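Local coordinates for protein adenylosuccinate lyase (Francisella tularensis subsp. tularensis SCHU S4, PDB 4EEI) that probably catalyses the elimination of fumarate from adenylosuccinate and from the related succinylated imidazole carboxamide ribotide, two steps of purine nucleotide biosynthesis, at residues B[50-55]-B[77-82]; B[166-171]-B[223-228]; B[387-392]-B[404-409]. One frame throughout, in Å; residues are numbered along the deposited sequence.

Contact 1: B[50-55]-B[77-82]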
loop_
_atom_site.group_PDB
_atom_site.type_symbol
_atom_site.label_atom_id
_atom_site.label_comp_id
_atom_site.label_asym_id
_atom_site.label_seq_id
_atom_site.Cartn_x
_atom_site.Cartn_y
_atom_site.Cartn_z
ATOM N N ARG B 50 22.493 28.195 29.611
ATOM C CA ARG B 50 23.294 29.038 28.726
ATOM C C ARG B 50 23.271 28.615 27.259
ATOM O O ARG B 50 23.389 29.453 26.364
ATOM C CB ARG B 50 24.733 29.057 29.225
ATOM C CG ARG B 50 24.853 29.324 30.711
ATOM C CD ARG B 50 25.813 30.464 30.966
ATOM N NE ARG B 50 27.018 30.323 30.155
ATOM C CZ ARG B 50 28.093 29.638 30.529
ATOM N NH1 ARG B 50 28.118 29.037 31.710
ATOM N NH2 ARG B 50 29.146 29.556 29.726
ATOM N N ALA B 51 23.131 27.317 27.013
ATOM C CA ALA B 51 23.273 26.786 25.662
ATOM C C ALA B 51 22.251 27.377 24.701
ATOM O O ALA B 51 21.061 27.472 25.018
ATOM C CB ALA B 51 23.182 25.259 25.665
ATOM N N GLN B 52 22.727 27.774 23.527
ATOM C CA GLN B 52 21.848 28.293 22.489
ATOM C C GLN B 52 21.680 27.269 21.374
ATOM O O GLN B 52 22.610 26.527 21.053
ATOM C CB GLN B 52 22.416 29.592 21.915
ATOM C CG GLN B 52 22.605 30.704 22.942
ATOM C CD GLN B 52 21.289 31.259 23.437
ATOM O OE1 GLN B 52 20.433 31.653 22.644
ATOM N NE2 GLN B 52 21.115 31.288 24.753
ATOM N N ILE B 53 20.492 27.229 20.786
ATOM C CA ILE B 53 20.229 26.353 19.646
ATOM C C ILE B 53 20.485 27.151 18.372
ATOM O O ILE B 53 19.860 28.188 18.155
ATOM C CB ILE B 53 18.781 25.842 19.662
ATOM C CG1 ILE B 53 18.483 25.152 20.989
ATOM C CG2 ILE B 53 18.529 24.883 18.495
ATOM C CD1 ILE B 53 19.324 23.895 21.226
ATOM N N ARG B 54 21.412 26.675 17.541
ATOM C CA ARG B 54 21.862 27.438 16.375
ATOM C C ARG B 54 21.855 26.594 15.107
ATOM O O ARG B 54 22.906 26.118 14.665
ATOM C CB ARG B 54 23.268 27.977 16.623
ATOM C CG ARG B 54 23.371 28.918 17.815
ATOM C CD ARG B 54 24.820 29.157 18.200
ATOM N NE ARG B 54 24.969 30.195 19.219
ATOM C CZ ARG B 54 26.116 30.490 19.825
ATOM N NH1 ARG B 54 27.219 29.821 19.520
ATOM N NH2 ARG B 54 26.159 31.453 20.740
ATOM N N PRO B 55 20.669 26.413 14.510
ATOM C CA PRO B 55 20.518 25.468 13.399
ATOM C C PRO B 55 21.469 25.793 12.251
ATOM O O PRO B 55 21.998 24.893 11.600
ATOM C CB PRO B 55 19.058 25.653 12.979
ATOM C CG PRO B 55 18.374 26.170 14.216
ATOM C CD PRO B 55 19.396 27.065 14.864
ATOM N N ALA B 77 29.031 22.200 22.493
ATOM C CA ALA B 77 30.324 22.189 23.174
ATOM C C ALA B 77 31.157 23.452 22.949
ATOM O O ALA B 77 31.868 23.910 23.856
ATOM C CB ALA B 77 31.121 20.952 22.768
ATOM N N GLU B 78 31.077 24.020 21.751
ATOM C CA GLU B 78 31.911 25.179 21.432
ATOM C C GLU B 78 31.443 26.448 22.155
ATOM O O GLU B 78 32.104 27.488 22.091
ATOM C CB GLU B 78 32.006 25.398 19.914
ATOM C CG GLU B 78 30.749 25.953 19.261
ATOM C CD GLU B 78 30.896 26.113 17.753
ATOM O OE1 GLU B 78 31.924 25.669 17.194
ATOM O OE2 GLU B 78 29.981 26.680 17.127
ATOM N N GLN B 79 30.312 26.357 22.853
ATOM C CA GLN B 79 29.811 27.489 23.630
ATOM C C GLN B 79 30.346 27.458 25.062
ATOM O O GLN B 79 30.087 28.367 25.845
ATOM C CB GLN B 79 28.281 27.491 23.648
ATOM C CG GLN B 79 27.638 27.604 22.268
ATOM C CD GLN B 79 26.125 27.548 22.318
ATOM O OE1 GLN B 79 25.492 28.272 23.084
ATOM N NE2 GLN B 79 25.536 26.678 21.504
ATOM N N PHE B 80 31.100 26.417 25.397
ATOM C CA PHE B 80 31.563 26.225 26.775
ATOM C C PHE B 80 33.052 25.918 26.875
ATOM O O PHE B 80 33.689 25.571 25.877
ATOM C CB PHE B 80 30.765 25.099 27.435
ATOM C CG PHE B 80 29.292 25.367 27.490
ATOM C CD1 PHE B 80 28.460 24.948 26.463
ATOM C CD2 PHE B 80 28.745 26.064 28.557
ATOM C CE1 PHE B 80 27.106 25.211 26.505
ATOM C CE2 PHE B 80 27.392 26.330 28.610
ATOM C CZ PHE B 80 26.568 25.903 27.579
ATOM N N THR B 81 33.602 26.042 28.084
ATOM C CA THR B 81 34.977 25.629 28.348
ATOM C C THR B 81 35.129 24.140 28.054
ATOM O O THR B 81 34.150 23.388 28.093
ATOM C CB THR B 81 35.397 25.899 29.813
ATOM O OG1 THR B 81 34.532 25.186 30.709
ATOM C CG2 THR B 81 35.329 27.383 30.131
ATOM N N ALA B 82 36.353 23.715 27.756
ATOM C CA ALA B 82 36.624 22.304 27.498
ATOM C C ALA B 82 36.216 21.462 28.704
ATOM O O ALA B 82 35.728 20.336 28.557
ATOM C CB ALA B 82 38.087 22.099 27.173
HETATM O O HOH W 1 27.656 27.116 18.430
#
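Gln79 meets the backbone of Gln52 with both ends of its side-chain amide. Gln52 N donates to Gln79 OE1 at 2.8 Å, arriving in the carbonyl plane on a lone pair, with a C=O...N angle of 120°. Gln79 NE2 answers with a bond to Gln52 O at 3.0 Å, again in the carbonyl plane. The pair of bonds fixes the rotation of the amide about its last torsion, and NE2 also donates to Ser75 O. The chain of Gln79 runs extended beyond CG, which carries the amide across the gap to a backbone whose nearest CA belongs to Ala51.

The guanidinium of Arg54 lies stacked on this amide. The two planes are 15° apart, and Gln79 CD sits 3.7 Å above the Arg54 plane, offset toward its rim. Arg54 NH1 gives a hydrogen bond of 2.9 Å to a water that in turn donates to Glu78 OE2 at 2.7 Å, a bridge between opposite charges that do not touch; Glu78 is paired directly with Arg57.

Farther out, Phe80 reaches both Ala51 and Arg50. Ala51 CB lies in the ring plane at its edge, 3.9 Å from Phe80 CZ. Phe80 CE2 stands 3.8 Å over the centre of the Arg50 guanidinium, with the planes 55° apart, while Arg50 NH1 is held by Glu46. Ala51 also packs on Leu24 of helix 16-33.

These two loops, following helices 43-50 and 68-77, lie at the protein surface. Because the amide supplies one donor and one acceptor to a single residue's backbone, it does for Gln52 what a strand partner would do; the Arg54 guanidinium covers one face of the amide, while Phe80 with Arg50 and Ala51 forms a separate patch next to it.

Contact 2: B[166-171]-B[223-228]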
loop_
_atom_site.group_PDB
_atom_site.type_symbol
_atom_site.label_atom_id
_atom_site.label_comp_id
_atom_site.label_asym_id
_atom_site.label_seq_id
_atom_site.Cartn_x
_atom_site.Cartn_y
_atom_site.Cartn_z
ATOM N N LYS B 166 -10.063 6.664 21.605
ATOM C CA LYS B 166 -9.615 5.752 22.648
ATOM C C LYS B 166 -8.288 5.074 22.280
ATOM O O LYS B 166 -7.414 4.939 23.134
ATOM C CB LYS B 166 -10.683 4.706 22.990
ATOM C CG LYS B 166 -10.276 3.789 24.146
ATOM C CD LYS B 166 -11.289 2.675 24.357
ATOM C CE LYS B 166 -10.822 1.675 25.424
ATOM N NZ LYS B 166 -9.657 0.828 24.995
ATOM N N ASP B 167 -8.135 4.650 21.025
ATOM C CA ASP B 167 -6.865 4.063 20.569
ATOM C C ASP B 167 -5.709 5.034 20.833
ATOM O O ASP B 167 -4.649 4.631 21.316
ATOM C CB ASP B 167 -6.889 3.759 19.059
ATOM C CG ASP B 167 -7.846 2.631 18.680
ATOM O OD1 ASP B 167 -8.233 1.846 19.573
ATOM O OD2 ASP B 167 -8.191 2.525 17.467
ATOM N N LEU B 168 -5.907 6.308 20.499
ATOM C CA LEU B 168 -4.841 7.306 20.646
ATOM C C LEU B 168 -4.524 7.601 22.111
ATOM O O LEU B 168 -3.351 7.733 22.495
ATOM C CB LEU B 168 -5.185 8.610 19.915
ATOM C CG LEU B 168 -4.998 8.679 18.407
ATOM C CD1 LEU B 168 -5.228 10.095 17.915
ATOM C CD2 LEU B 168 -3.607 8.206 18.018
ATOM N N LYS B 169 -5.565 7.713 22.931
ATOM C CA LYS B 169 -5.356 7.964 24.349
ATOM C C LYS B 169 -4.671 6.754 25.002
ATOM O O LYS B 169 -3.862 6.911 25.922
ATOM C CB LYS B 169 -6.677 8.315 25.040
ATOM C CG LYS B 169 -7.188 9.728 24.701
ATOM C CD LYS B 169 -8.453 10.067 25.487
ATOM C CE LYS B 169 -8.782 11.552 25.387
ATOM N NZ LYS B 169 -10.076 11.918 26.031
ATOM N N ASP B 170 -4.985 5.552 24.525
ATOM C CA ASP B 170 -4.294 4.354 24.999
ATOM C C ASP B 170 -2.813 4.419 24.645
ATOM O O ASP B 170 -1.951 4.086 25.457
ATOM C CB ASP B 170 -4.899 3.080 24.399
ATOM C CG ASP B 170 -6.220 2.691 25.048
ATOM O OD1 ASP B 170 -6.512 3.189 26.157
ATOM O OD2 ASP B 170 -6.960 1.877 24.445
ATOM N N PHE B 171 -2.518 4.835 23.423
ATOM C CA PHE B 171 -1.126 4.919 22.982
ATOM C C PHE B 171 -0.426 6.013 23.762
ATOM O O PHE B 171 0.741 5.887 24.115
ATOM C CB PHE B 171 -1.044 5.230 21.499
ATOM C CG PHE B 171 0.344 5.106 20.933
ATOM C CD1 PHE B 171 1.196 6.202 20.885
ATOM C CD2 PHE B 171 0.795 3.893 20.452
ATOM C CE1 PHE B 171 2.491 6.077 20.354
ATOM C CE2 PHE B 171 2.086 3.757 19.925
ATOM C CZ PHE B 171 2.933 4.847 19.879
ATOM N N ILE B 223 1.161 5.251 13.508
ATOM C CA ILE B 223 0.828 5.560 12.119
ATOM C C ILE B 223 -0.330 4.690 11.616
ATOM O O ILE B 223 -1.159 5.152 10.825
ATOM C CB ILE B 223 2.080 5.433 11.222
ATOM C CG1 ILE B 223 3.165 6.392 11.718
ATOM C CG2 ILE B 223 1.750 5.705 9.755
ATOM C CD1 ILE B 223 2.777 7.856 11.654
ATOM N N SER B 224 -0.396 3.440 12.080
ATOM C CA SER B 224 -1.531 2.566 11.763
ATOM C C SER B 224 -2.842 3.089 12.330
ATOM O O SER B 224 -3.896 2.998 11.678
ATOM C CB SER B 224 -1.281 1.145 12.268
ATOM O OG SER B 224 -0.194 0.573 11.558
ATOM N N ILE B 225 -2.798 3.623 13.545
ATOM C CA ILE B 225 -3.989 4.271 14.095
ATOM C C ILE B 225 -4.379 5.481 13.235
ATOM O O ILE B 225 -5.560 5.724 12.965
ATOM C CB ILE B 225 -3.776 4.725 15.548
ATOM C CG1 ILE B 225 -3.506 3.518 16.450
ATOM C CG2 ILE B 225 -5.001 5.494 16.060
ATOM C CD1 ILE B 225 -3.020 3.912 17.846
ATOM N N HIS B 226 -3.388 6.253 12.806
ATOM C CA HIS B 226 -3.668 7.420 11.973
ATOM C C HIS B 226 -4.280 6.980 10.635
ATOM O O HIS B 226 -5.121 7.686 10.068
ATOM C CB HIS B 226 -2.386 8.236 11.762
ATOM C CG HIS B 226 -2.025 9.093 12.934
ATOM N ND1 HIS B 226 -1.042 10.057 12.875
ATOM C CD2 HIS B 226 -2.529 9.144 14.190
ATOM C CE1 HIS B 226 -0.958 10.669 14.046
ATOM N NE2 HIS B 226 -1.854 10.141 14.860
ATOM N N GLY B 227 -3.874 5.809 10.148
ATOM C CA GLY B 227 -4.441 5.248 8.926
ATOM C C GLY B 227 -5.919 4.918 9.077
ATOM O O GLY B 227 -6.718 5.111 8.145
ATOM N N LEU B 228 -6.288 4.417 10.253
ATOM C CA LEU B 228 -7.688 4.097 10.547
ATOM C C LEU B 228 -8.506 5.373 10.668
ATOM O O LEU B 228 -9.671 5.425 10.238
ATOM C CB LEU B 228 -7.792 3.288 11.841
ATOM C CG LEU B 228 -7.211 1.874 11.821
ATOM C CD1 LEU B 228 -7.105 1.341 13.239
ATOM C CD2 LEU B 228 -8.096 0.944 11.004
#
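Ile225 packs against Asp167 and Leu168 with both of its branches, and the contact between the two segments is almost wholly apolar. Its CG2 methyl meets Leu168 CD2 at 3.6 Å and lies 3.9 Å from Asp167 CB. The other branch, put beside the backbone N by chi1 (-62°), brings CD1 to 3.9 Å from Asp167 O and, more loosely, to 4.4 Å from Phe171 CB. Leu168 CD2 also comes to the edge of the His226 imidazole, 4.1 Å from His226 CD2 and close to the ring plane.

The polar groups of Asp167 and His226 find their partners outside the two segments. Asp167 offers only its CB and backbone O here; its carboxylate pairs with Arg164 and with Lys221 of the second subunit. His226 ND1 bonds to Asn316 of helix 304-333, and the ring meets Phe317 nearly at right angles.

The segments 166-171 and 223-228 run antiparallel (166°), their axes 10.4 Å apart at closest approach; they belong to helices 151-173 and 217-244, in the central helical bundle characteristic of the fumarase/aspartase superfamily. Buried branched chains thus hold the helices together within the subunit, while the carboxylate beside them is turned to the subunit interface.

Contact 3: B[387-392]-B[404-409]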
loop_
_atom_site.group_PDB
_atom_site.type_symbol
_atom_site.label_atom_id
_atom_site.label_comp_id
_atom_site.label_asym_id
_atom_site.label_seq_id
_atom_site.Cartn_x
_atom_site.Cartn_y
_atom_site.Cartn_z
ATOM N N SER B 387 -55.680 5.967 2.862
ATOM C CA SER B 387 -54.913 5.323 3.930
ATOM C C SER B 387 -54.672 3.836 3.685
ATOM O O SER B 387 -55.605 3.039 3.747
ATOM C CB SER B 387 -55.610 5.504 5.279
ATOM O OG SER B 387 -54.992 4.697 6.268
ATOM N N PHE B 388 -53.416 3.476 3.426
ATOM C CA PHE B 388 -53.018 2.082 3.223
ATOM C C PHE B 388 -53.478 1.226 4.406
ATOM O O PHE B 388 -54.046 0.150 4.216
ATOM C CB PHE B 388 -51.491 1.993 3.050
ATOM C CG PHE B 388 -51.009 0.744 2.340
ATOM C CD1 PHE B 388 -51.527 -0.510 2.646
ATOM C CD2 PHE B 388 -50.016 0.828 1.371
ATOM C CE1 PHE B 388 -51.074 -1.650 1.997
ATOM C CE2 PHE B 388 -49.559 -0.309 0.716
ATOM C CZ PHE B 388 -50.090 -1.549 1.030
ATOM N N SER B 389 -53.242 1.718 5.621
ATOM C CA SER B 389 -53.591 0.983 6.836
ATOM C C SER B 389 -55.077 0.634 6.917
ATOM O O SER B 389 -55.442 -0.540 6.936
ATOM C CB SER B 389 -53.167 1.761 8.085
ATOM O OG SER B 389 -51.754 1.775 8.229
ATOM N N LYS B 390 -55.929 1.653 6.961
ATOM C CA LYS B 390 -57.372 1.448 7.106
ATOM C C LYS B 390 -57.971 0.547 6.029
ATOM O O LYS B 390 -58.885 -0.231 6.300
ATOM C CB LYS B 390 -58.107 2.793 7.146
ATOM C CG LYS B 390 -57.948 3.536 8.464
ATOM C CD LYS B 390 -58.386 2.663 9.636
ATOM C CE LYS B 390 -57.273 2.481 10.674
ATOM N NZ LYS B 390 -56.186 1.553 10.240
ATOM N N LYS B 391 -57.442 0.650 4.814
ATOM C CA LYS B 391 -57.900 -0.169 3.695
ATOM C C LYS B 391 -57.514 -1.628 3.867
ATOM O O LYS B 391 -58.307 -2.526 3.585
ATOM C CB LYS B 391 -57.326 0.363 2.388
ATOM C CG LYS B 391 -57.852 1.736 2.037
ATOM C CD LYS B 391 -57.050 2.388 0.936
ATOM C CE LYS B 391 -57.935 3.354 0.180
ATOM N NZ LYS B 391 -59.199 2.701 -0.270
ATOM N N LEU B 392 -56.286 -1.862 4.317
ATOM C CA LEU B 392 -55.832 -3.217 4.586
ATOM C C LEU B 392 -56.638 -3.810 5.737
ATOM O O LEU B 392 -57.092 -4.955 5.673
ATOM C CB LEU B 392 -54.344 -3.225 4.930
ATOM C CG LEU B 392 -53.721 -4.610 5.085
ATOM C CD1 LEU B 392 -53.824 -5.370 3.781
ATOM C CD2 LEU B 392 -52.264 -4.498 5.530
ATOM N N LEU B 404 -57.997 -6.471 13.687
ATOM C CA LEU B 404 -56.657 -5.913 13.839
ATOM C C LEU B 404 -56.682 -4.426 14.179
ATOM O O LEU B 404 -57.558 -3.694 13.723
ATOM C CB LEU B 404 -55.864 -6.106 12.547
ATOM C CG LEU B 404 -55.523 -7.530 12.121
ATOM C CD1 LEU B 404 -54.949 -7.524 10.723
ATOM C CD2 LEU B 404 -54.543 -8.148 13.094
ATOM N N ASP B 405 -55.719 -3.984 14.979
ATOM C CA ASP B 405 -55.502 -2.556 15.160
ATOM C C ASP B 405 -54.233 -2.141 14.416
ATOM O O ASP B 405 -53.155 -2.056 15.004
ATOM C CB ASP B 405 -55.407 -2.184 16.640
ATOM C CG ASP B 405 -55.419 -0.683 16.861
ATOM O OD1 ASP B 405 -55.851 0.044 15.942
ATOM O OD2 ASP B 405 -55.001 -0.232 17.949
ATOM N N ILE B 406 -54.376 -1.895 13.115
ATOM C CA ILE B 406 -53.255 -1.496 12.269
ATOM C C ILE B 406 -52.949 -0.012 12.453
ATOM O O ILE B 406 -53.796 0.837 12.190
ATOM C CB ILE B 406 -53.554 -1.780 10.779
ATOM C CG1 ILE B 406 -53.941 -3.248 10.580
ATOM C CG2 ILE B 406 -52.357 -1.419 9.913
ATOM C CD1 ILE B 406 -54.053 -3.677 9.126
ATOM N N PRO B 407 -51.728 0.312 12.901
ATOM C CA PRO B 407 -51.437 1.728 13.143
ATOM C C PRO B 407 -51.402 2.513 11.837
ATOM O O PRO B 407 -51.005 1.974 10.802
ATOM C CB PRO B 407 -50.048 1.691 13.779
ATOM C CG PRO B 407 -49.405 0.482 13.175
ATOM C CD PRO B 407 -50.523 -0.531 13.005
ATOM N N GLU B 408 -51.837 3.766 11.894
ATOM C CA GLU B 408 -51.872 4.623 10.720
ATOM C C GLU B 408 -50.459 4.971 10.278
ATOM O O GLU B 408 -49.655 5.457 11.070
ATOM C CB GLU B 408 -52.659 5.901 11.016
ATOM C CG GLU B 408 -52.793 6.837 9.827
ATOM C CD GLU B 408 -53.622 6.238 8.709
ATOM O OE1 GLU B 408 -53.396 6.603 7.537
ATOM O OE2 GLU B 408 -54.500 5.401 9.004
ATOM N N MET B 409 -50.161 4.714 9.011
ATOM C CA MET B 409 -48.831 4.979 8.483
ATOM C C MET B 409 -48.763 6.291 7.711
ATOM O O MET B 409 -48.267 6.336 6.588
ATOM C CB MET B 409 -48.351 3.816 7.614
ATOM C CG MET B 409 -47.855 2.619 8.410
ATOM S SD MET B 409 -46.869 3.084 9.847
ATOM C CE MET B 409 -45.218 2.792 9.220
HETATM O O HOH W 2 -51.790 4.134 6.144
#
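Ser387, the N-cap of helix 388-400, and Glu408 join the start of that helix to the loop that follows it. Ser387 OG accepts from Lys390 N at 3.3 Å, the capping bond, and donates to Glu408 OE1 at 2.8 Å on the syn lone pair. Its chi1 of 170°, with OG beside the carbonyl carbon, lets one hydroxyl serve both the helix and the carboxylate. Glu408 reaches it through a chain bent at chi2.

A water extends the cap: it accepts from Ser389 N at 2.9 Å and donates to Glu408 OE1, with a weak bond from Met409 N. The carboxylate therefore sits at the amino end of the helix, where the helix dipole would be expected to favour its negative charge.

Ser389, two residues after the cap, donates from OG to Pro407 O at 2.7 Å, tilted 28° from the carbonyl plane; the same hydroxyl is hydrogen-bonded to Tyr356 OH. Lys390 starts out away from the loop, but its bent chain folds back and brings NZ to Ile406 O at 3.2 Å. Successive helix side chains thus take successive loop carbonyls in reverse order, as two chains running in opposite directions would give.

Ile406 adds the apolar part: its CD1 meets Leu392 CD2 at 4.1 Å, the two side chains crossing at about a right angle, and its CG2 lies against the Ser389 side chain, 3.8 Å from Ser389 CB.

The contact lies in the C-terminal helical part of the chain. Leu392 continues onto Ile374 and Val378 of helix 368-381, Phe388 stacks on Tyr356, and Pro407 and Met409 pack on helix 352-363, with Met409 also reaching Ile414 and Tyr418 of helix 411-418.

How the contacts relate
Contact 2 is buried near the centre of the chain, contact 1 lies at the surface and contact 3 is partly buried. Contacts 1 and 3 fall on opposite sides of the chain's centre, their centres about 86 Å apart, with contact 2 about 38 Å from the first and 51 Å from the third. They share no helices or loops and follow in series along the chain. Chemistry changes with place: long helices in the bundle meet through methyl groups, whereas the outlying contacts use side-chain hydrogen bonds, to loop backbone and, in contact 3, also to a carboxylate at a helix start, with a bridging water each. Contact 1 relies on one amide, contact 3 on several residues.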